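Local coordinates for protein Udp-n-acetylglucosamine pyrophosphorylase (Trypanosoma brucei, PDB 4BQH) that probably catalyses transfer of the uridylyl group of UTP to N-acetyl-alpha-D-glucosamine 1-phosphate, giving UDP-N-acetyl-alpha-D-glucosamine and diphosphate, at residues A[301-306]-A[420-425]; A[83-88]-A[426-431]; A[133-138]-A[186-191]; A[151-156]-A[503-508]. One frame throughout, in Å; residues are numbered along the deposited sequence.

Interaction 1 of 4, residues A[301-306]-A[420-425]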
# COMPACT_ATOMS: atom_id res chain seq x y z
N GLU A 301 -15.64 -12.20 -8.66
CA GLU A 301 -16.56 -11.77 -7.60
C GLU A 301 -15.84 -11.85 -6.23
O GLU A 301 -16.42 -12.27 -5.23
CB GLU A 301 -17.87 -12.58 -7.61
CG GLU A 301 -18.63 -12.48 -8.93
CD GLU A 301 -19.75 -13.50 -9.03
OE1 GLU A 301 -20.83 -13.24 -8.48
OE2 GLU A 301 -19.53 -14.56 -9.66
N ALA A 302 -14.57 -11.41 -6.22
CA ALA A 302 -13.75 -11.45 -5.01
C ALA A 302 -14.02 -10.22 -4.14
O ALA A 302 -14.31 -9.11 -4.66
CB ALA A 302 -12.28 -11.51 -5.39
N HIS A 303 -13.98 -10.42 -2.83
CA HIS A 303 -13.99 -9.31 -1.86
C HIS A 303 -12.58 -8.92 -1.44
O HIS A 303 -12.33 -7.79 -1.03
CB HIS A 303 -14.83 -9.69 -0.65
CG HIS A 303 -16.32 -9.63 -0.93
ND1 HIS A 303 -16.99 -8.46 -1.07
CD2 HIS A 303 -17.26 -10.65 -1.09
CE1 HIS A 303 -18.30 -8.72 -1.33
NE2 HIS A 303 -18.46 -10.07 -1.33
N VAL A 304 -11.64 -9.86 -1.56
CA VAL A 304 -10.20 -9.57 -1.34
C VAL A 304 -9.40 -10.25 -2.44
O VAL A 304 -9.57 -11.46 -2.65
CB VAL A 304 -9.70 -10.09 0.02
CG1 VAL A 304 -8.16 -9.96 0.11
CG2 VAL A 304 -10.36 -9.32 1.16
N VAL A 305 -8.51 -9.50 -3.11
CA VAL A 305 -7.48 -10.10 -3.95
C VAL A 305 -6.14 -9.62 -3.42
O VAL A 305 -5.98 -8.42 -3.15
CB VAL A 305 -7.60 -9.68 -5.44
CG1 VAL A 305 -6.61 -10.46 -6.27
CG2 VAL A 305 -9.01 -9.95 -5.96
N VAL A 306 -5.21 -10.56 -3.23
CA VAL A 306 -3.85 -10.18 -2.83
C VAL A 306 -2.88 -10.44 -3.97
O VAL A 306 -3.00 -11.44 -4.73
CB VAL A 306 -3.37 -10.93 -1.56
CG1 VAL A 306 -4.32 -10.62 -0.39
CG2 VAL A 306 -3.29 -12.43 -1.80
N SER A 420 -16.72 -21.27 -4.13
CA SER A 420 -15.30 -21.13 -4.44
C SER A 420 -14.64 -20.01 -3.62
O SER A 420 -13.45 -19.72 -3.79
CB SER A 420 -15.10 -20.90 -5.95
OG SER A 420 -15.70 -19.69 -6.35
N GLY A 421 -15.40 -19.41 -2.71
CA GLY A 421 -14.86 -18.37 -1.82
C GLY A 421 -14.68 -17.02 -2.50
O GLY A 421 -14.75 -16.90 -3.73
N ALA A 422 -14.42 -15.99 -1.69
CA ALA A 422 -14.33 -14.61 -2.19
C ALA A 422 -12.93 -14.03 -1.94
O ALA A 422 -12.74 -12.80 -2.00
CB ALA A 422 -15.42 -13.75 -1.55
N PHE A 423 -11.97 -14.93 -1.67
CA PHE A 423 -10.54 -14.57 -1.57
C PHE A 423 -9.75 -15.11 -2.77
O PHE A 423 -9.85 -16.29 -3.12
CB PHE A 423 -9.96 -15.14 -0.26
CG PHE A 423 -8.49 -14.82 -0.05
CD1 PHE A 423 -8.12 -13.65 0.61
CD2 PHE A 423 -7.51 -15.67 -0.52
CE1 PHE A 423 -6.79 -13.35 0.81
CE2 PHE A 423 -6.15 -15.38 -0.31
CZ PHE A 423 -5.80 -14.21 0.35
N ARG A 424 -8.98 -14.24 -3.42
CA ARG A 424 -8.16 -14.67 -4.55
C ARG A 424 -6.71 -14.19 -4.42
O ARG A 424 -6.43 -13.14 -3.82
CB ARG A 424 -8.73 -14.17 -5.87
CG ARG A 424 -10.15 -14.67 -6.21
CD ARG A 424 -10.06 -16.13 -6.61
NE ARG A 424 -11.37 -16.70 -6.97
CZ ARG A 424 -12.19 -17.33 -6.14
NH1 ARG A 424 -11.88 -17.47 -4.84
NH2 ARG A 424 -13.35 -17.81 -6.60
N ILE A 425 -5.81 -14.98 -4.99
CA ILE A 425 -4.39 -14.64 -5.08
C ILE A 425 -4.06 -14.36 -6.53
O ILE A 425 -4.49 -15.12 -7.43
CB ILE A 425 -3.54 -15.84 -4.63
CG1 ILE A 425 -3.65 -15.99 -3.10
CG2 ILE A 425 -2.07 -15.66 -5.07
CD1 ILE A 425 -3.12 -17.31 -2.55
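Ala422 O is held by two successive amides of the 301-306 segment: His303 N at 2.8 Å, lying in the carbonyl plane on a lone pair, and Val304 N at 3.2 Å, a straighter bond with an N-H...O angle of 170°. Ala422 N is in turn bonded to Asp411 OD1. From there the pairing is regular. Arg424 N gives its hydrogen to Val304 O and Val306 N to Arg424 O, both at 2.9 Å. These are the bonds of two parallel neighbours, strands 304-309 and 423-427, in the large mixed sheet of this GT-A-clan enzyme. Beta-branched valines suit the extended backbone. Phe423, with CG anti to its backbone N (chi1 -180°), swings its ring across Val304 and Val306, so that Phe423 CZ lies 3.8 Å from Val306 CG2; Trp328 stacks on the same ring.

On the side of the sheet where Val305 and Arg424 project, Arg424 bends at chi2 (-73°) and turns its guanidinium back along its own segment. Arg424 NH1 donates to Ser420 O and to Phe423 O, each 2.9 Å away, while NE forms a salt bridge with Glu300. The imidazole of His303 brings CD2 to 3.6 Å from Ala422 CB at its edge, and its two nitrogens bond to Ser363 OG and Asp414 OD1.

Interaction 2 of 4, residues A[83-88]-A[426-431]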
# COMPACT_ATOMS: atom_id res chain seq x y z
N PHE A 83 -4.37 -17.30 -10.08
CA PHE A 83 -3.98 -16.65 -11.33
C PHE A 83 -2.49 -16.31 -11.22
O PHE A 83 -2.09 -15.55 -10.32
CB PHE A 83 -4.83 -15.38 -11.47
CG PHE A 83 -4.72 -14.66 -12.80
CD1 PHE A 83 -4.50 -15.35 -13.99
CD2 PHE A 83 -4.89 -13.28 -12.83
CE1 PHE A 83 -4.43 -14.66 -15.21
CE2 PHE A 83 -4.82 -12.58 -14.03
CZ PHE A 83 -4.58 -13.28 -15.22
N ASP A 84 -1.69 -16.90 -12.11
CA ASP A 84 -0.25 -16.74 -12.06
C ASP A 84 0.25 -16.06 -13.33
O ASP A 84 0.28 -16.65 -14.40
CB ASP A 84 0.42 -18.09 -11.81
CG ASP A 84 1.91 -17.98 -11.47
OD1 ASP A 84 2.54 -16.96 -11.81
OD2 ASP A 84 2.43 -18.91 -10.82
N ILE A 85 0.65 -14.80 -13.20
CA ILE A 85 1.21 -14.05 -14.32
C ILE A 85 2.66 -13.63 -14.03
O ILE A 85 3.12 -12.59 -14.47
CB ILE A 85 0.28 -12.89 -14.72
CG1 ILE A 85 -0.01 -11.98 -13.52
CG2 ILE A 85 -1.03 -13.45 -15.26
CD1 ILE A 85 -0.84 -10.75 -13.86
N SER A 86 3.39 -14.50 -13.33
CA SER A 86 4.66 -14.13 -12.69
C SER A 86 5.89 -14.21 -13.60
O SER A 86 6.99 -13.91 -13.15
CB SER A 86 4.88 -14.93 -11.39
OG SER A 86 5.04 -16.32 -11.67
N SER A 87 5.70 -14.55 -14.87
CA SER A 87 6.81 -14.45 -15.85
C SER A 87 6.33 -14.12 -17.26
O SER A 87 5.15 -14.26 -17.57
CB SER A 87 7.63 -15.73 -15.85
OG SER A 87 6.82 -16.81 -16.27
N VAL A 88 7.27 -13.69 -18.12
CA VAL A 88 6.97 -13.44 -19.54
C VAL A 88 6.21 -14.61 -20.17
O VAL A 88 5.18 -14.40 -20.82
CB VAL A 88 8.24 -13.11 -20.36
CG1 VAL A 88 7.93 -13.08 -21.85
CG2 VAL A 88 8.83 -11.77 -19.94
N MET A 426 -3.28 -13.30 -6.77
CA MET A 426 -2.72 -13.04 -8.10
C MET A 426 -1.19 -13.03 -7.95
O MET A 426 -0.64 -12.15 -7.30
CB MET A 426 -3.25 -11.71 -8.67
CG MET A 426 -2.81 -11.45 -10.12
SD MET A 426 -3.73 -10.04 -10.81
CE MET A 426 -2.91 -8.71 -10.08
N GLN A 427 -0.54 -14.06 -8.48
CA GLN A 427 0.91 -14.19 -8.37
C GLN A 427 1.53 -13.39 -9.53
O GLN A 427 1.25 -13.69 -10.68
CB GLN A 427 1.32 -15.67 -8.44
CG GLN A 427 2.84 -15.92 -8.31
CD GLN A 427 3.27 -16.34 -6.90
OE1 GLN A 427 2.95 -15.67 -5.91
NE2 GLN A 427 4.01 -17.44 -6.82
N VAL A 428 2.34 -12.40 -9.19
CA VAL A 428 2.88 -11.45 -10.17
C VAL A 428 4.41 -11.51 -10.20
O VAL A 428 5.05 -12.10 -9.34
CB VAL A 428 2.40 -9.99 -9.92
CG1 VAL A 428 0.89 -9.88 -10.02
CG2 VAL A 428 2.90 -9.45 -8.56
N ASP A 429 4.97 -10.86 -11.22
CA ASP A 429 6.38 -10.78 -11.49
C ASP A 429 7.03 -9.73 -10.57
O ASP A 429 6.81 -8.54 -10.75
CB ASP A 429 6.51 -10.38 -12.97
CG ASP A 429 7.86 -10.67 -13.57
OD1 ASP A 429 8.88 -10.41 -12.88
OD2 ASP A 429 7.88 -11.12 -14.76
N ARG A 430 7.85 -10.16 -9.61
CA ARG A 430 8.39 -9.27 -8.58
C ARG A 430 9.11 -8.08 -9.20
O ARG A 430 8.95 -6.95 -8.78
CB ARG A 430 9.34 -10.02 -7.63
CG ARG A 430 9.89 -9.14 -6.51
CD ARG A 430 11.00 -9.85 -5.73
NE ARG A 430 10.52 -11.09 -5.10
CZ ARG A 430 10.59 -11.35 -3.79
NH1 ARG A 430 11.08 -10.46 -2.94
NH2 ARG A 430 10.14 -12.51 -3.34
N ASP A 431 9.90 -8.37 -10.22
CA ASP A 431 10.73 -7.34 -10.79
C ASP A 431 9.94 -6.30 -11.59
O ASP A 431 10.50 -5.27 -11.96
CB ASP A 431 11.87 -7.96 -11.60
CG ASP A 431 12.93 -8.60 -10.70
OD1 ASP A 431 12.74 -8.74 -9.48
OD2 ASP A 431 13.99 -8.96 -11.23
O HOH W 1 4.66 -19.14 -9.15
O HOH W 2 3.18 -9.83 -13.37
O HOH W 3 9.82 -12.97 -16.99
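Phe83 and Met426 lie side by side on one face of the sheet, their side chains pointing the same way. Both have CG anti to the backbone N (chi1 -172° and -174°), which brings Phe83 CD2 to 3.9 Å from Met426 CG. The sulfur sits obliquely to the phenyl ring, 5.2 Å from Met426 SD to the ring centroid, a Met-aromatic contact to which long, flexible methionine is well suited. Ile85 CG2 rests on one face of the same ring, and Arg97 adds a cation-pi contact.

Asp84 and Gln427 run alongside each other on the other face, with carboxylate and amide planes 88° apart. The carboxylate comes up to the aliphatic part of the glutamine, Asp84 OD1 lying 3.7 Å from Gln427 CG, while water 1 joins their ends by donating to Asp84 OD2 and accepting from Gln427 NE2. Gln427 OE1 bonds to Thr308 OG1, and NE2 also to Asn353 O. The bond from Ser86 N to Asp84 OD1 makes an Asx turn; Ser86 OG adds a second to Asp84 OD1, at 2.6 Å, on the syn lone pair. Between the parallel strands, Gln427 N donates to Phe83 O and Ile85 N to Gln427 O, both at 2.8 Å.

Farther along the two segments, Asp429 OD2 approaches Ser86 O at 3.3 Å, two acceptors that cannot bond directly. Arg91, salt-bridged to Asp429 and hydrogen-bonded to Ile85 O, probably offsets the negative charge gathered there.

Interaction 3 of 4, residues A[133-138]-A[186-191]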
# COMPACT_ATOMS: atom_id res chain seq x y z
N LYS A 133 7.99 9.67 3.84
CA LYS A 133 8.62 8.93 2.75
C LYS A 133 8.13 9.31 1.36
O LYS A 133 8.91 9.27 0.40
CB LYS A 133 8.52 7.41 2.96
CG LYS A 133 9.31 6.63 1.90
CD LYS A 133 9.42 5.15 2.20
CE LYS A 133 10.39 4.88 3.35
NZ LYS A 133 10.44 3.43 3.60
N GLY A 134 6.85 9.70 1.24
CA GLY A 134 6.32 10.11 -0.05
C GLY A 134 7.01 11.33 -0.66
O GLY A 134 6.93 11.56 -1.87
N PHE A 135 7.69 12.10 0.18
CA PHE A 135 8.45 13.28 -0.30
C PHE A 135 9.75 12.85 -0.98
O PHE A 135 10.37 13.64 -1.73
CB PHE A 135 8.84 14.22 0.87
CG PHE A 135 7.69 14.96 1.53
CD1 PHE A 135 6.43 14.40 1.69
CD2 PHE A 135 7.92 16.21 2.09
CE1 PHE A 135 5.42 15.08 2.34
CE2 PHE A 135 6.91 16.91 2.73
CZ PHE A 135 5.66 16.34 2.86
N PHE A 136 10.19 11.62 -0.72
CA PHE A 136 11.53 11.16 -1.15
C PHE A 136 11.70 11.16 -2.66
O PHE A 136 10.81 10.70 -3.40
CB PHE A 136 11.83 9.77 -0.58
CG PHE A 136 13.22 9.27 -0.89
CD1 PHE A 136 14.31 9.69 -0.13
CD2 PHE A 136 13.44 8.37 -1.93
CE1 PHE A 136 15.60 9.24 -0.42
CE2 PHE A 136 14.72 7.91 -2.21
CZ PHE A 136 15.80 8.35 -1.45
N THR A 137 12.85 11.67 -3.11
CA THR A 137 13.20 11.72 -4.54
C THR A 137 14.40 10.80 -4.77
O THR A 137 15.47 11.00 -4.20
CB THR A 137 13.52 13.17 -4.98
OG1 THR A 137 12.35 13.97 -4.78
CG2 THR A 137 13.91 13.23 -6.45
N CYS A 138 14.21 9.78 -5.59
CA CYS A 138 15.29 8.85 -5.91
C CYS A 138 16.34 9.50 -6.80
O CYS A 138 16.02 10.09 -7.82
CB CYS A 138 14.76 7.61 -6.62
SG CYS A 138 13.76 6.53 -5.60
N ALA A 186 -0.40 17.42 8.43
CA ALA A 186 -0.36 18.81 7.98
C ALA A 186 0.74 19.05 6.96
O ALA A 186 0.51 19.68 5.93
CB ALA A 186 -0.18 19.73 9.18
N GLU A 187 1.93 18.53 7.22
CA GLU A 187 3.04 18.74 6.30
C GLU A 187 2.78 18.00 4.98
O GLU A 187 3.16 18.49 3.92
CB GLU A 187 4.39 18.37 6.94
CG GLU A 187 4.67 16.88 7.07
CD GLU A 187 5.97 16.59 7.82
OE1 GLU A 187 7.03 17.13 7.43
OE2 GLU A 187 5.93 15.83 8.80
N THR A 188 2.08 16.86 5.05
CA THR A 188 1.71 16.13 3.82
C THR A 188 0.71 16.94 2.97
O THR A 188 0.89 17.09 1.76
CB THR A 188 1.18 14.72 4.13
OG1 THR A 188 2.18 13.98 4.86
CG2 THR A 188 0.86 13.95 2.80
N GLN A 189 -0.32 17.49 3.60
CA GLN A 189 -1.30 18.30 2.85
C GLN A 189 -0.63 19.51 2.22
O GLN A 189 -0.92 19.84 1.07
CB GLN A 189 -2.43 18.74 3.76
CG GLN A 189 -3.27 17.57 4.25
CD GLN A 189 -4.62 18.01 4.72
OE1 GLN A 189 -5.33 18.73 4.03
NE2 GLN A 189 -4.98 17.61 5.92
N ARG A 190 0.27 20.14 2.98
CA ARG A 190 1.05 21.29 2.46
C ARG A 190 1.86 20.94 1.22
O ARG A 190 1.86 21.68 0.24
CB ARG A 190 1.98 21.84 3.54
CG ARG A 190 1.32 22.85 4.46
CD ARG A 190 2.42 23.69 5.11
NE ARG A 190 1.87 24.71 6.01
CZ ARG A 190 1.51 25.94 5.64
NH1 ARG A 190 1.62 26.33 4.37
NH2 ARG A 190 1.03 26.78 6.54
N PHE A 191 2.57 19.83 1.27
CA PHE A 191 3.34 19.34 0.12
C PHE A 191 2.45 19.14 -1.11
O PHE A 191 2.82 19.55 -2.20
CB PHE A 191 4.05 18.03 0.53
CG PHE A 191 4.98 17.47 -0.51
CD1 PHE A 191 6.21 18.07 -0.77
CD2 PHE A 191 4.66 16.28 -1.19
CE1 PHE A 191 7.09 17.51 -1.69
CE2 PHE A 191 5.53 15.73 -2.12
CZ PHE A 191 6.75 16.34 -2.38
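Phe135 and Phe191 lay their rings one over the other in a face-to-face stack, with centroids 3.9 Å apart and planes inclined by 14°. The side chains slide past each other from opposite directions, so each ring reaches toward the other's backbone. Phe191 CG sits over the centre of the Phe135 ring. At the far end, Phe135 CZ presses to 3.3 Å from Phe191 CB, the tightest point of the contact. Flat phenyl rings suit this place because they bury a broad apolar area without requiring a polar partner.

The stack joins the 3-10 turn at 133-135, in the loop between strand 129-130 and helix 147-166, to helix 185-194. On that helix Phe191 has CG anti to its backbone N (chi1 -175°), carrying the ring out toward the turn. Phe148 of helix 147-166 touches both phenylalanines and Thr188. Thr188 is a buried neighbour, its OG1 standing 4.2 Å from Phe135 CE1 and satisfied by Asn184 O one turn earlier.

The contact thins out toward the partly exposed Glu187. Glu187 O lies at the edge of the Phe135 ring, 3.5 Å from Phe135 CZ, but the Glu187 side chain comes no nearer than 4.4 Å, from its CG to Phe135 CZ.

Interaction 4 of 4, residues A[151-156]-A[503-508]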
# COMPACT_ATOMS: atom_id res chain seq x y z
N HIS A 151 3.29 8.39 -8.04
CA HIS A 151 1.99 7.75 -7.78
C HIS A 151 0.86 8.48 -8.45
O HIS A 151 0.02 7.85 -9.10
CB HIS A 151 1.69 7.58 -6.29
CG HIS A 151 1.99 6.19 -5.77
ND1 HIS A 151 3.25 5.70 -5.70
CD2 HIS A 151 1.16 5.20 -5.25
CE1 HIS A 151 3.23 4.43 -5.18
NE2 HIS A 151 1.96 4.13 -4.91
N CYS A 152 0.83 9.81 -8.32
CA CYS A 152 -0.26 10.61 -8.88
C CYS A 152 -0.24 10.60 -10.41
O CYS A 152 -1.29 10.61 -11.05
CB CYS A 152 -0.22 12.03 -8.34
SG CYS A 152 -0.53 12.13 -6.56
N GLU A 153 0.96 10.59 -10.99
CA GLU A 153 1.07 10.53 -12.43
C GLU A 153 0.62 9.19 -12.97
O GLU A 153 0.02 9.11 -14.04
CB GLU A 153 2.50 10.85 -12.86
CG GLU A 153 2.79 12.32 -12.74
CD GLU A 153 4.19 12.70 -13.21
OE1 GLU A 153 4.95 11.83 -13.67
OE2 GLU A 153 4.51 13.90 -13.11
N LYS A 154 0.85 8.10 -12.21
CA LYS A 154 0.33 6.81 -12.63
C LYS A 154 -1.20 6.84 -12.65
O LYS A 154 -1.82 6.33 -13.58
CB LYS A 154 0.84 5.68 -11.71
CG LYS A 154 2.33 5.38 -11.92
CD LYS A 154 2.88 4.43 -10.85
CE LYS A 154 4.31 3.99 -11.16
NZ LYS A 154 4.85 3.11 -10.07
N ILE A 155 -1.81 7.49 -11.66
CA ILE A 155 -3.28 7.58 -11.64
C ILE A 155 -3.75 8.36 -12.85
O ILE A 155 -4.67 7.94 -13.56
CB ILE A 155 -3.78 8.28 -10.36
CG1 ILE A 155 -3.55 7.35 -9.17
CG2 ILE A 155 -5.25 8.70 -10.49
CD1 ILE A 155 -3.89 7.95 -7.83
N ARG A 156 -3.12 9.51 -13.09
CA ARG A 156 -3.50 10.33 -14.26
C ARG A 156 -3.41 9.56 -15.57
O ARG A 156 -4.29 9.66 -16.45
CB ARG A 156 -2.64 11.60 -14.32
CG ARG A 156 -3.06 12.64 -13.28
CD ARG A 156 -2.00 13.69 -13.04
NE ARG A 156 -1.80 14.44 -14.28
CZ ARG A 156 -0.70 15.12 -14.56
NH1 ARG A 156 0.30 15.21 -13.67
NH2 ARG A 156 -0.61 15.73 -15.73
N GLU A 503 14.35 5.10 -19.32
CA GLU A 503 13.61 5.61 -18.19
C GLU A 503 12.39 6.31 -18.78
O GLU A 503 12.53 7.23 -19.60
CB GLU A 503 14.44 6.61 -17.39
CG GLU A 503 13.67 7.27 -16.26
CD GLU A 503 14.42 8.38 -15.54
OE1 GLU A 503 15.68 8.44 -15.66
OE2 GLU A 503 13.75 9.18 -14.86
N ILE A 504 11.20 5.87 -18.39
CA ILE A 504 9.97 6.36 -19.05
C ILE A 504 9.04 6.95 -18.01
O ILE A 504 8.67 6.29 -17.03
CB ILE A 504 9.26 5.21 -19.81
CG1 ILE A 504 10.20 4.60 -20.86
CG2 ILE A 504 7.94 5.70 -20.45
CD1 ILE A 504 9.73 3.29 -21.45
N SER A 505 8.63 8.21 -18.23
CA SER A 505 7.68 8.90 -17.39
C SER A 505 6.36 8.14 -17.33
O SER A 505 5.94 7.62 -18.34
CB SER A 505 7.39 10.30 -17.96
OG SER A 505 6.41 10.93 -17.16
N PRO A 506 5.72 8.09 -16.15
CA PRO A 506 4.39 7.46 -16.12
C PRO A 506 3.37 8.21 -16.95
O PRO A 506 2.38 7.61 -17.36
CB PRO A 506 4.00 7.48 -14.63
CG PRO A 506 5.23 7.79 -13.87
CD PRO A 506 6.20 8.48 -14.81
N LEU A 507 3.58 9.51 -17.19
CA LEU A 507 2.67 10.27 -18.07
C LEU A 507 2.76 9.81 -19.52
O LEU A 507 1.82 10.02 -20.32
CB LEU A 507 2.93 11.79 -17.93
CG LEU A 507 2.59 12.37 -16.55
CD1 LEU A 507 2.89 13.86 -16.46
CD2 LEU A 507 1.15 12.10 -16.12
N VAL A 508 3.85 9.14 -19.87
CA VAL A 508 3.96 8.46 -21.17
C VAL A 508 3.40 7.04 -21.17
O VAL A 508 2.60 6.69 -22.04
CB VAL A 508 5.42 8.45 -21.69
CG1 VAL A 508 5.52 7.72 -23.02
CG2 VAL A 508 5.89 9.89 -21.86
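The bend that follows strand 501-504 packs on the flank of helix 147-166, through Pro506 and Leu507 on one side and Glu153, Lys154 and Arg156 on the other. Leu507 is the central piece. Its side chain crosses that of Glu153 at about a right angle, with Leu507 CD2 3.7 Å from Glu153 CB and CD1 3.7 Å from Glu153 CD. The branched end thus spans the methylenes and the carboxylate carbon together. The same CD2 lies over the centre of one face of the Arg156 guanidinium, 3.9 Å from Arg156 CZ. Arg156 presents that face because its chain bends at chi3 (63°).

Ser505 shapes the bend as an ST turn: Ser505 OG accepts from Leu507 N, 3.2 Å away, and also bonds to Glu541. Proline fits the next position, since its ring holds phi near the -64° found here, and it has no amide hydrogen to satisfy. Pro506 CB meets Lys154 CG at 3.8 Å, while Pro506 CD is the same distance from Glu153 OE1. Long side chains suit Glu153 and Lys154 because their carbon parts pack against leucine and proline while their polar ends reach partners beyond. The bend thus ties the end of strand 501-504, paired in parallel with 533-536, to the helix.

No hydrogen bond crosses between the two segments, and the charged ends find partners around them. Glu153 OE1 forms a salt bridge with Lys145, Lys154 NZ donates to Ala286 O and Arg156 NH1 to Phe198 O.

In the fold
Interactions 1 and 2 share strand 423-427, which lies between 304-309 and 83-84 in one mixed sheet; their centres are 17 Å apart and they touch, Val306 O lying 2.8 Å from Met426 N. Interactions 3 and 4 lie 17 Å apart, centre to centre, and share helix 147-166, which meets interaction 3 through Phe148 and supplies one segment of interaction 4. Interactions 1 and 3 are 33 Å apart between centres, on opposite sides of the chain's centre. Along the sequence interaction 2 encloses 3 and then 1, while interaction 4 crosses 2 and 3 and encloses 1. Contacts between parts more than 300 residues apart thus overlap along the chain, and interaction 4 joins the region after residue 500 to helix 147-166.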